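Local coordinates for protein D-galactonate dehydratase family member RspA (Pantoea ananatis, PDB 3T6C) that has low D-gluconate dehydratase activity in vitro, forming 2-dehydro-3-deoxy-D-gluconate, and binds one magnesium ion per subunit as an enolase-superfamily enzyme, at residues V46-T51 with Y57-A62; V157-S162 with C176-Y181; R228-L233 with V241-D246. All coordinates share one frame; numbering follows the deposited sequence.

Interaction 1 (V46-T51 with Y57-A62)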
loop_
_atom_site.group_PDB
_atom_site.type_symbol
_atom_site.label_atom_id
_atom_site.label_comp_id
_atom_site.label_asym_id
_atom_site.label_seq_id
_atom_site.Cartn_x
_atom_site.Cartn_y
_atom_site.Cartn_z
ATOM N N VAL A 46 27.424 12.226 -35.283
ATOM C CA VAL A 46 28.536 12.564 -34.404
ATOM C C VAL A 46 28.552 14.090 -34.286
ATOM O O VAL A 46 28.237 14.788 -35.250
ATOM C CB VAL A 46 29.866 12.049 -35.029
ATOM C CG1 VAL A 46 31.088 12.753 -34.449
ATOM C CG2 VAL A 46 29.955 10.525 -34.892
ATOM N N VAL A 47 28.850 14.596 -33.094
ATOM C CA VAL A 47 29.038 16.019 -32.881
ATOM C C VAL A 47 30.511 16.326 -32.615
ATOM O O VAL A 47 31.197 15.584 -31.901
ATOM C CB VAL A 47 28.215 16.442 -31.658
ATOM C CG1 VAL A 47 28.623 17.822 -31.152
ATOM C CG2 VAL A 47 26.702 16.443 -32.050
ATOM N N LYS A 48 31.006 17.407 -33.225
ATOM C CA LYS A 48 32.357 17.926 -32.894
ATOM C C LYS A 48 32.235 19.348 -32.345
ATOM O O LYS A 48 31.681 20.223 -33.021
ATOM C CB LYS A 48 33.279 17.919 -34.144
ATOM C CG LYS A 48 34.700 18.400 -33.820
ATOM C CD LYS A 48 35.569 17.943 -35.021
ATOM C CE LYS A 48 37.017 18.213 -34.853
ATOM N NZ LYS A 48 37.741 17.716 -36.106
ATOM N N ILE A 49 32.725 19.590 -31.123
ATOM C CA ILE A 49 32.732 20.913 -30.529
ATOM C C ILE A 49 34.168 21.462 -30.513
ATOM O O ILE A 49 35.044 20.863 -29.908
ATOM C CB ILE A 49 32.207 20.889 -29.088
ATOM C CG1 ILE A 49 30.742 20.439 -29.065
ATOM C CG2 ILE A 49 32.392 22.298 -28.457
ATOM C CD1 ILE A 49 30.133 20.449 -27.663
ATOM N N GLU A 50 34.401 22.567 -31.221
ATOM C CA GLU A 50 35.718 23.215 -31.245
ATOM C C GLU A 50 35.804 24.287 -30.186
ATOM O O GLU A 50 34.810 24.920 -29.832
ATOM C CB GLU A 50 36.024 23.816 -32.614
ATOM C CG GLU A 50 36.065 22.743 -33.645
ATOM C CD GLU A 50 36.756 23.153 -34.910
ATOM O OE1 GLU A 50 36.780 24.365 -35.238
ATOM O OE2 GLU A 50 37.291 22.248 -35.564
ATOM N N THR A 51 37.008 24.442 -29.633
ATOM C CA THR A 51 37.289 25.539 -28.693
ATOM C C THR A 51 38.296 26.534 -29.275
ATOM O O THR A 51 38.803 26.385 -30.404
ATOM C CB THR A 51 37.840 25.039 -27.384
ATOM O OG1 THR A 51 39.204 24.600 -27.560
ATOM C CG2 THR A 51 37.017 23.837 -26.873
ATOM N N TYR A 57 39.426 19.846 -29.053
ATOM C CA TYR A 57 38.016 19.771 -29.464
ATOM C C TYR A 57 37.431 18.542 -28.800
ATOM O O TYR A 57 38.150 17.693 -28.265
ATOM C CB TYR A 57 37.856 19.668 -30.970
ATOM C CG TYR A 57 38.676 18.557 -31.633
ATOM C CD1 TYR A 57 38.227 17.241 -31.648
ATOM C CD2 TYR A 57 39.926 18.836 -32.150
ATOM C CE1 TYR A 57 38.983 16.226 -32.228
ATOM C CE2 TYR A 57 40.692 17.831 -32.752
ATOM C CZ TYR A 57 40.203 16.523 -32.762
ATOM O OH TYR A 57 40.954 15.524 -33.338
ATOM N N GLY A 58 36.111 18.526 -28.667
ATOM C CA GLY A 58 35.431 17.341 -28.149
ATOM C C GLY A 58 34.596 16.604 -29.194
ATOM O O GLY A 58 33.978 17.248 -30.036
ATOM N N LEU A 59 34.402 15.311 -28.992
ATOM C CA LEU A 59 33.524 14.526 -29.838
ATOM C C LEU A 59 32.446 13.852 -29.004
ATOM O O LEU A 59 32.680 13.390 -27.873
ATOM C CB LEU A 59 34.321 13.428 -30.561
ATOM C CG LEU A 59 35.440 13.947 -31.488
ATOM C CD1 LEU A 59 36.233 12.711 -32.011
ATOM C CD2 LEU A 59 34.878 14.774 -32.637
ATOM N N GLY A 60 31.262 13.735 -29.582
ATOM C CA GLY A 60 30.141 13.082 -28.914
ATOM C C GLY A 60 29.259 12.317 -29.878
ATOM O O GLY A 60 29.290 12.544 -31.099
ATOM N N CYS A 61 28.459 11.415 -29.315
ATOM C CA CYS A 61 27.558 10.535 -30.070
ATOM C C CYS A 61 26.088 10.933 -29.858
ATOM O O CYS A 61 25.613 11.148 -28.734
ATOM C CB CYS A 61 27.693 9.062 -29.659
ATOM S SG CYS A 61 26.806 7.985 -30.829
ATOM N N ALA A 62 25.473 11.254 -30.977
ATOM C CA ALA A 62 24.069 11.639 -31.109
ATOM C C ALA A 62 23.228 10.576 -31.826
ATOM O O ALA A 62 22.259 10.933 -32.500
ATOM C CB ALA A 62 23.943 13.052 -31.692
#
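V47 and I49 pair through their backbones with G60 and G58 in an antiparallel beta hairpin whose two strands run 4.7 Å apart at 164°. Four N-H...O=C bonds make the ladder: V47 N reaches G60 O at 2.9 Å, and the remaining three are of much the same length. Between these rungs, the non-hydrogen-bonded pairs V46-C61, K48-L59 and E50-Y57 put their side chains on one face of the sheet. On that face K48 runs diagonally to Y57. Its CG stands anti to the backbone N (chi1 -178°) and the rest of the chain is extended, which carries CE over one face of the tyrosine ring, 3.6 Å from Y57 CD1. NZ then sits almost on the ring normal, 4.3 Å from the centroid of Y57, a cation-pi contact. L59 lies alongside K48 and points the same way, its CD2 3.8 Å from K48 CG. The other face, with V47 and I49, meets glycines across the strand pair and packs on helices 68-83 and 108-129 of the N-terminal capping domain; V47 CG2 also comes within 4.4 Å of A62 CB. The polar ends of K48 and Y57 have partners elsewhere: K48 NZ a salt bridge to E412, Y57 OH a hydrogen bond to D409. The ring of Y57 also makes a cation-pi contact with K127. The aliphatic part of the lysine is thus spent on leucine and ring, while its ammonium, over the ring and salt-bridged to E412, is probably stabilised by both.

Interaction 2 (V157-S162 with C176-Y181); sequences VEVEDS and CQMGMY. With GCO (D-gluconic acid), chain D.
Helix 156-168 packs against the end of strand 173-176 and the loop that follows it, part of the beta/alpha-barrel domain of this enolase-superfamily enzyme, and V159 makes the contact. Its two methyls lie against consecutive residues of the chain. CG1 stands anti to the backbone N (chi1 179°), which turns it to C176 CB at 3.9 Å and turns CG2 to the backbone, 3.3 Å from Q177 O, and to M178 CB at 4.1 Å. The valine and methionine side chains meet at about a right angle, and the thioether end of M178 leads off from the helix. No hydrogen bond joins the two segments; the seam is apolar apart from the Q177 carbonyl.

Past this seam the chain turns toward the active site. The side chain of Q177 points away from the helix and folds back along its own loop, NE2 donating to M180 O at 3.1 Å; the bond is nearly straight at the hydrogen (169°), but the donor stands above the carbonyl plane. OE1 of Q177 accepts from the backbone N of D246, a magnesium ligand. M180 CG lies over the centre of one face of the Y181 ring. The phenol OH of Y181 makes a very short hydrogen bond of 2.5 Å to O3 of the gluconate, and O3 lies at the ring edge, near its plane; R175 NH1 is a second partner of the same OH. Y181 is by similarity a proton donor/acceptor, and its ring is stacked with H248. The amide of Q177, gripped at both ends, thus ties the loop bearing this tyrosine to the strand that supplies a metal ligand.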
loop_
_atom_site.group_PDB
_atom_site.type_symbol
_atom_site.label_atom_id
_atom_site.label_comp_id
_atom_site.label_asym_id
_atom_site.label_seq_id
_atom_site.Cartn_x
_atom_site.Cartn_y
_atom_site.Cartn_z
ATOM N N VAL A 157 19.962 -26.066 -33.725
ATOM C CA VAL A 157 21.328 -26.542 -34.024
ATOM C C VAL A 157 22.205 -25.412 -34.574
ATOM O O VAL A 157 23.356 -25.271 -34.196
ATOM C CB VAL A 157 21.294 -27.752 -34.980
ATOM C CG1 VAL A 157 22.724 -28.097 -35.434
ATOM C CG2 VAL A 157 20.690 -28.948 -34.250
ATOM N N GLU A 158 21.654 -24.563 -35.435
ATOM C CA GLU A 158 22.445 -23.444 -35.939
ATOM C C GLU A 158 22.785 -22.512 -34.791
ATOM O O GLU A 158 23.881 -21.969 -34.748
ATOM C CB GLU A 158 21.681 -22.670 -37.016
ATOM C CG GLU A 158 21.552 -23.484 -38.296
ATOM C CD GLU A 158 21.067 -22.637 -39.466
ATOM O OE1 GLU A 158 20.806 -21.418 -39.299
ATOM O OE2 GLU A 158 20.959 -23.209 -40.573
ATOM N N VAL A 159 21.820 -22.271 -33.897
ATOM C CA VAL A 159 22.103 -21.378 -32.751
ATOM C C VAL A 159 23.207 -22.003 -31.880
ATOM O O VAL A 159 24.178 -21.327 -31.452
ATOM C CB VAL A 159 20.830 -21.089 -31.914
ATOM C CG1 VAL A 159 21.163 -20.178 -30.701
ATOM C CG2 VAL A 159 19.812 -20.392 -32.776
ATOM N N GLU A 160 23.087 -23.309 -31.658
ATOM C CA GLU A 160 24.099 -24.029 -30.885
ATOM C C GLU A 160 25.468 -23.892 -31.521
ATOM O O GLU A 160 26.461 -23.616 -30.834
ATOM C CB GLU A 160 23.716 -25.512 -30.777
ATOM C CG GLU A 160 24.800 -26.402 -30.133
ATOM C CD GLU A 160 24.629 -27.877 -30.462
ATOM O OE1 GLU A 160 23.544 -28.302 -30.931
ATOM O OE2 GLU A 160 25.588 -28.663 -30.187
ATOM N N ASP A 161 25.559 -24.080 -32.837
ATOM C CA ASP A 161 26.869 -24.017 -33.483
ATOM C C ASP A 161 27.457 -22.616 -33.369
ATOM O O ASP A 161 28.653 -22.431 -33.187
ATOM C CB ASP A 161 26.767 -24.358 -34.977
ATOM C CG ASP A 161 26.523 -25.844 -35.247
ATOM O OD1 ASP A 161 26.912 -26.695 -34.432
ATOM O OD2 ASP A 161 25.931 -26.126 -36.305
ATOM N N SER A 162 26.621 -21.612 -33.534
ATOM C CA SER A 162 27.083 -20.234 -33.425
ATOM C C SER A 162 27.587 -19.919 -32.002
ATOM O O SER A 162 28.638 -19.288 -31.799
ATOM C CB SER A 162 25.932 -19.291 -33.772
ATOM O OG SER A 162 26.395 -17.932 -33.607
ATOM N N CYS A 176 21.300 -15.435 -27.263
ATOM C CA CYS A 176 20.831 -16.468 -28.235
ATOM C C CYS A 176 19.416 -16.161 -28.677
ATOM O O CYS A 176 18.510 -16.104 -27.840
ATOM C CB CYS A 176 20.858 -17.875 -27.606
ATOM S SG CYS A 176 22.571 -18.327 -27.126
ATOM N N GLN A 177 19.247 -15.920 -29.990
ATOM C CA GLN A 177 17.955 -15.716 -30.621
ATOM C C GLN A 177 17.818 -16.791 -31.689
ATOM O O GLN A 177 18.840 -17.331 -32.182
ATOM C CB GLN A 177 17.918 -14.331 -31.292
ATOM C CG GLN A 177 18.319 -13.137 -30.427
ATOM C CD GLN A 177 17.361 -12.816 -29.284
ATOM O OE1 GLN A 177 17.790 -12.740 -28.129
ATOM N NE2 GLN A 177 16.089 -12.562 -29.610
ATOM N N MET A 178 16.593 -17.071 -32.101
ATOM C CA MET A 178 16.439 -17.975 -33.233
ATOM C C MET A 178 15.522 -17.227 -34.156
ATOM O O MET A 178 14.325 -17.146 -33.909
ATOM C CB MET A 178 15.832 -19.289 -32.712
ATOM C CG MET A 178 15.752 -20.381 -33.750
ATOM S SD MET A 178 15.213 -21.944 -32.939
ATOM C CE MET A 178 13.562 -21.502 -32.398
ATOM N N GLY A 179 16.071 -16.719 -35.264
ATOM C CA GLY A 179 15.324 -15.735 -36.075
ATOM C C GLY A 179 15.237 -14.327 -35.471
ATOM O O GLY A 179 14.210 -13.618 -35.603
ATOM N N MET A 180 16.309 -13.897 -34.812
ATOM C CA MET A 180 16.355 -12.551 -34.193
ATOM C C MET A 180 15.112 -12.216 -33.346
ATOM O O MET A 180 14.830 -12.949 -32.401
ATOM C CB MET A 180 16.708 -11.439 -35.182
ATOM C CG MET A 180 17.484 -10.288 -34.477
ATOM S SD MET A 180 17.855 -8.989 -35.658
ATOM C CE MET A 180 19.298 -9.661 -36.468
ATOM N N TYR A 181 14.368 -11.136 -33.658
ATOM C CA TYR A 181 13.232 -10.713 -32.777
ATOM C C TYR A 181 11.877 -11.244 -33.284
ATOM O O TYR A 181 11.553 -11.108 -34.479
ATOM C CB TYR A 181 13.226 -9.184 -32.651
ATOM C CG TYR A 181 14.592 -8.634 -32.269
ATOM C CD1 TYR A 181 15.293 -9.172 -31.184
ATOM C CD2 TYR A 181 15.174 -7.574 -32.967
ATOM C CE1 TYR A 181 16.497 -8.724 -30.832
ATOM C CE2 TYR A 181 16.447 -7.091 -32.595
ATOM C CZ TYR A 181 17.093 -7.677 -31.518
ATOM O OH TYR A 181 18.351 -7.211 -31.117
HETATM C C1 GCO D . 19.693 -4.769 -28.843
HETATM C C2 GCO D . 18.579 -4.025 -29.478
HETATM C C3 GCO D . 18.812 -3.646 -30.928
HETATM C C4 GCO D . 17.763 -2.661 -31.401
HETATM C C5 GCO D . 18.383 -1.666 -32.351
HETATM C C6 GCO D . 17.405 -0.622 -32.859
HETATM O O1A GCO D . 20.887 -4.673 -29.252
HETATM O O1B GCO D . 19.448 -5.402 -27.764
HETATM O O2 GCO D . 17.366 -4.646 -29.147
HETATM O O3 GCO D . 18.786 -4.825 -31.644
HETATM O O4 GCO D . 16.741 -3.397 -32.049
HETATM O O5 GCO D . 19.423 -1.034 -31.700
HETATM O O6 GCO D . 17.973 0.344 -33.721
#

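Interaction 3 (R228-L233 with V241-D246); sequences RLFDHL and VELLHD. With MG (magnesium ion), chain C; GCO (D-gluconic acid), chain D.
F230 is the main point at which helix 219-237 meets strand 242-246; the two run nearly antiparallel, at 165°, with their axes 11.0 Å apart. The phenylalanine points toward the strand with CG beside its backbone N (chi1 -72°), and the distal atoms of its ring reach three successive residues. CE1 meets L243 CB at 4.0 Å, near the ring plane. CZ lies 3.7 Å from L244 O, again at the edge, and 3.7 Å from H245 CB, which comes at the ring obliquely. The imidazole of H245 is turned at 74° to the phenyl plane with the centroids 5.7 Å apart, an oblique aromatic pair. H232 faces elsewhere, its NE2 hydrogen-bonded to E160 OE1 of helix 156-168. Next along the helix, L233 adds CB against L243 CD1 at 4.0 Å. That methyl of L243 also reaches F230 CD1, so the leucine fills the angle between the two helix residues. No hydrogen bond crosses the contact. The imidazole of H245 is bonded instead to Y222 OH at NE2 and to C176 O at ND1, which should fix its rotation.

At the end of the strand, beyond the helix contact, D246 turns its carboxylate into the active site. OD2 binds the magnesium ion at 2.0 Å, and OD1 takes a hydrogen bond of 2.6 Å from water 1, itself a ligand of the metal. The gluconate chelates the ion through O1B and O2, and E272 and E298 complete the site.

This pairing belongs to the beta/alpha-barrel domain. E242 makes a salt bridge with K224 of a neighbouring subunit. Strand 242-246 lies between the parallel strands 173-176 and 270-272; helix 219-237 covers it from outside, F230 and L233 also touching C176 of strand 173-176.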
loop_
_atom_site.group_PDB
_atom_site.type_symbol
_atom_site.label_atom_id
_atom_site.label_comp_id
_atom_site.label_asym_id
_atom_site.label_seq_id
_atom_site.Cartn_x
_atom_site.Cartn_y
_atom_site.Cartn_z
ATOM N N ARG A 228 12.167 -24.195 -25.320
ATOM C CA ARG A 228 12.757 -25.335 -26.016
ATOM C C ARG A 228 14.176 -25.022 -26.499
ATOM O O ARG A 228 15.097 -25.877 -26.370
ATOM C CB ARG A 228 11.867 -25.755 -27.210
ATOM C CG ARG A 228 10.431 -26.141 -26.813
ATOM C CD ARG A 228 9.529 -26.685 -27.976
ATOM N NE ARG A 228 9.939 -26.200 -29.295
ATOM C CZ ARG A 228 9.182 -25.475 -30.125
ATOM N NH1 ARG A 228 7.929 -25.145 -29.803
ATOM N NH2 ARG A 228 9.689 -25.078 -31.294
ATOM N N LEU A 229 14.367 -23.822 -27.051
ATOM C CA LEU A 229 15.711 -23.408 -27.485
ATOM C C LEU A 229 16.697 -23.482 -26.329
ATOM O O LEU A 229 17.796 -24.032 -26.460
ATOM C CB LEU A 229 15.679 -21.983 -28.090
ATOM C CG LEU A 229 17.056 -21.394 -28.423
ATOM C CD1 LEU A 229 17.810 -22.138 -29.573
ATOM C CD2 LEU A 229 16.832 -19.937 -28.749
ATOM N N PHE A 230 16.335 -22.914 -25.181
ATOM C CA PHE A 230 17.246 -22.897 -24.050
ATOM C C PHE A 230 17.468 -24.236 -23.396
ATOM O O PHE A 230 18.582 -24.510 -22.930
ATOM C CB PHE A 230 16.963 -21.740 -23.071
ATOM C CG PHE A 230 17.364 -20.420 -23.654
ATOM C CD1 PHE A 230 18.665 -19.993 -23.530
ATOM C CD2 PHE A 230 16.474 -19.671 -24.419
ATOM C CE1 PHE A 230 19.095 -18.847 -24.156
ATOM C CE2 PHE A 230 16.887 -18.493 -25.034
ATOM C CZ PHE A 230 18.209 -18.076 -24.889
ATOM N N ASP A 231 16.453 -25.100 -23.445
ATOM C CA ASP A 231 16.684 -26.495 -23.001
ATOM C C ASP A 231 17.762 -27.155 -23.866
ATOM O O ASP A 231 18.687 -27.820 -23.339
ATOM C CB ASP A 231 15.365 -27.247 -23.107
ATOM C CG ASP A 231 15.419 -28.633 -22.489
ATOM O OD1 ASP A 231 15.572 -28.755 -21.268
ATOM O OD2 ASP A 231 15.305 -29.603 -23.235
ATOM N N HIS A 232 17.685 -26.954 -25.182
ATOM C CA HIS A 232 18.637 -27.584 -26.095
ATOM C C HIS A 232 20.005 -26.999 -25.839
ATOM O O HIS A 232 20.997 -27.742 -25.771
ATOM C CB HIS A 232 18.231 -27.304 -27.547
ATOM C CG HIS A 232 19.265 -27.745 -28.532
ATOM N ND1 HIS A 232 19.385 -29.062 -28.914
ATOM C CD2 HIS A 232 20.228 -27.061 -29.204
ATOM C CE1 HIS A 232 20.366 -29.177 -29.797
ATOM N NE2 HIS A 232 20.902 -27.984 -29.978
ATOM N N LEU A 233 20.093 -25.680 -25.693
ATOM C CA LEU A 233 21.400 -25.045 -25.499
ATOM C C LEU A 233 22.046 -25.481 -24.199
ATOM O O LEU A 233 23.223 -25.725 -24.170
ATOM C CB LEU A 233 21.285 -23.516 -25.554
ATOM C CG LEU A 233 20.885 -22.957 -26.929
ATOM C CD1 LEU A 233 20.627 -21.460 -26.761
ATOM C CD2 LEU A 233 21.961 -23.216 -28.019
ATOM N N VAL A 241 28.571 -21.380 -19.180
ATOM C CA VAL A 241 28.464 -20.193 -20.012
ATOM C C VAL A 241 27.226 -19.393 -19.618
ATOM O O VAL A 241 26.198 -19.966 -19.266
ATOM C CB VAL A 241 28.398 -20.600 -21.529
ATOM C CG1 VAL A 241 27.162 -21.410 -21.818
ATOM C CG2 VAL A 241 28.505 -19.386 -22.438
ATOM N N GLU A 242 27.298 -18.062 -19.704
ATOM C CA GLU A 242 26.094 -17.253 -19.438
ATOM C C GLU A 242 25.324 -16.989 -20.718
ATOM O O GLU A 242 25.937 -16.612 -21.727
ATOM C CB GLU A 242 26.520 -15.896 -18.832
ATOM C CG GLU A 242 27.283 -16.082 -17.495
ATOM C CD GLU A 242 26.416 -16.669 -16.401
ATOM O OE1 GLU A 242 25.206 -16.335 -16.368
ATOM O OE2 GLU A 242 26.902 -17.471 -15.558
ATOM N N LEU A 243 24.007 -17.190 -20.678
ATOM C CA LEU A 243 23.190 -17.103 -21.887
ATOM C C LEU A 243 22.108 -16.043 -21.653
ATOM O O LEU A 243 21.562 -15.910 -20.556
ATOM C CB LEU A 243 22.511 -18.451 -22.157
ATOM C CG LEU A 243 23.473 -19.645 -22.493
ATOM C CD1 LEU A 243 22.615 -20.906 -22.773
ATOM C CD2 LEU A 243 24.425 -19.374 -23.632
ATOM N N LEU A 244 21.824 -15.259 -22.677
ATOM C CA LEU A 244 20.903 -14.104 -22.593
ATOM C C LEU A 244 19.861 -14.241 -23.692
ATOM O O LEU A 244 20.097 -14.908 -24.698
ATOM C CB LEU A 244 21.677 -12.786 -22.833
ATOM C CG LEU A 244 22.699 -12.352 -21.781
ATOM C CD1 LEU A 244 23.980 -13.243 -21.719
ATOM C CD2 LEU A 244 23.057 -10.928 -22.015
ATOM N N HIS A 245 18.677 -13.642 -23.493
ATOM C CA HIS A 245 17.667 -13.641 -24.556
ATOM C C HIS A 245 16.947 -12.297 -24.546
ATOM O O HIS A 245 16.679 -11.752 -23.467
ATOM C CB HIS A 245 16.636 -14.798 -24.405
ATOM C CG HIS A 245 15.644 -14.832 -25.532
ATOM N ND1 HIS A 245 15.998 -15.177 -26.830
ATOM C CD2 HIS A 245 14.342 -14.458 -25.576
ATOM C CE1 HIS A 245 14.924 -15.052 -27.609
ATOM N NE2 HIS A 245 13.917 -14.612 -26.878
ATOM N N ASP A 246 16.635 -11.783 -25.737
ATOM C CA ASP A 246 15.934 -10.497 -25.864
ATOM C C ASP A 246 14.529 -10.730 -26.424
ATOM O O ASP A 246 14.371 -11.118 -27.624
ATOM C CB ASP A 246 16.761 -9.608 -26.825
ATOM C CG ASP A 246 16.289 -8.149 -26.878
ATOM O OD1 ASP A 246 15.189 -7.805 -26.383
ATOM O OD2 ASP A 246 17.062 -7.312 -27.427
HETATM MG MG MG C . 17.428 -5.330 -27.085
HETATM C C1 GCO D . 19.693 -4.769 -28.843
HETATM C C2 GCO D . 18.579 -4.025 -29.478
HETATM C C3 GCO D . 18.812 -3.646 -30.928
HETATM C C4 GCO D . 17.763 -2.661 -31.401
HETATM C C5 GCO D . 18.383 -1.666 -32.351
HETATM C C6 GCO D . 17.405 -0.622 -32.859
HETATM O O1A GCO D . 20.887 -4.673 -29.252
HETATM O O1B GCO D . 19.448 -5.402 -27.764
HETATM O O2 GCO D . 17.366 -4.646 -29.147
HETATM O O3 GCO D . 18.786 -4.825 -31.644
HETATM O O4 GCO D . 16.741 -3.397 -32.049
HETATM O O5 GCO D . 19.423 -1.034 -31.700
HETATM O O6 GCO D . 17.973 0.344 -33.721
HETATM O O HOH W 1 15.350 -5.209 -26.834
#

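In the fold
Interactions 2 and 3 are neighbours in the barrel domain, their centres 9 Å apart, and they join directly: Q177 OE1 lies 2.8 Å from D246 N, and E160 OE1 lies 2.8 Å from H232 NE2, both probable hydrogen bonds. Each packs an outer helix onto the barrel and ends in the active site, where one gluconate meets Y181 from interaction 2 and, through the magnesium ion, D246 from interaction 3. Interaction 1 lies in the N-terminal domain, across the centre of the chain, with nearest atoms about 17 Å from interaction 2 and about 18 Å from interaction 3. Its A62 is about 12 Å, side chain to side chain, from the substrate-binding Q66.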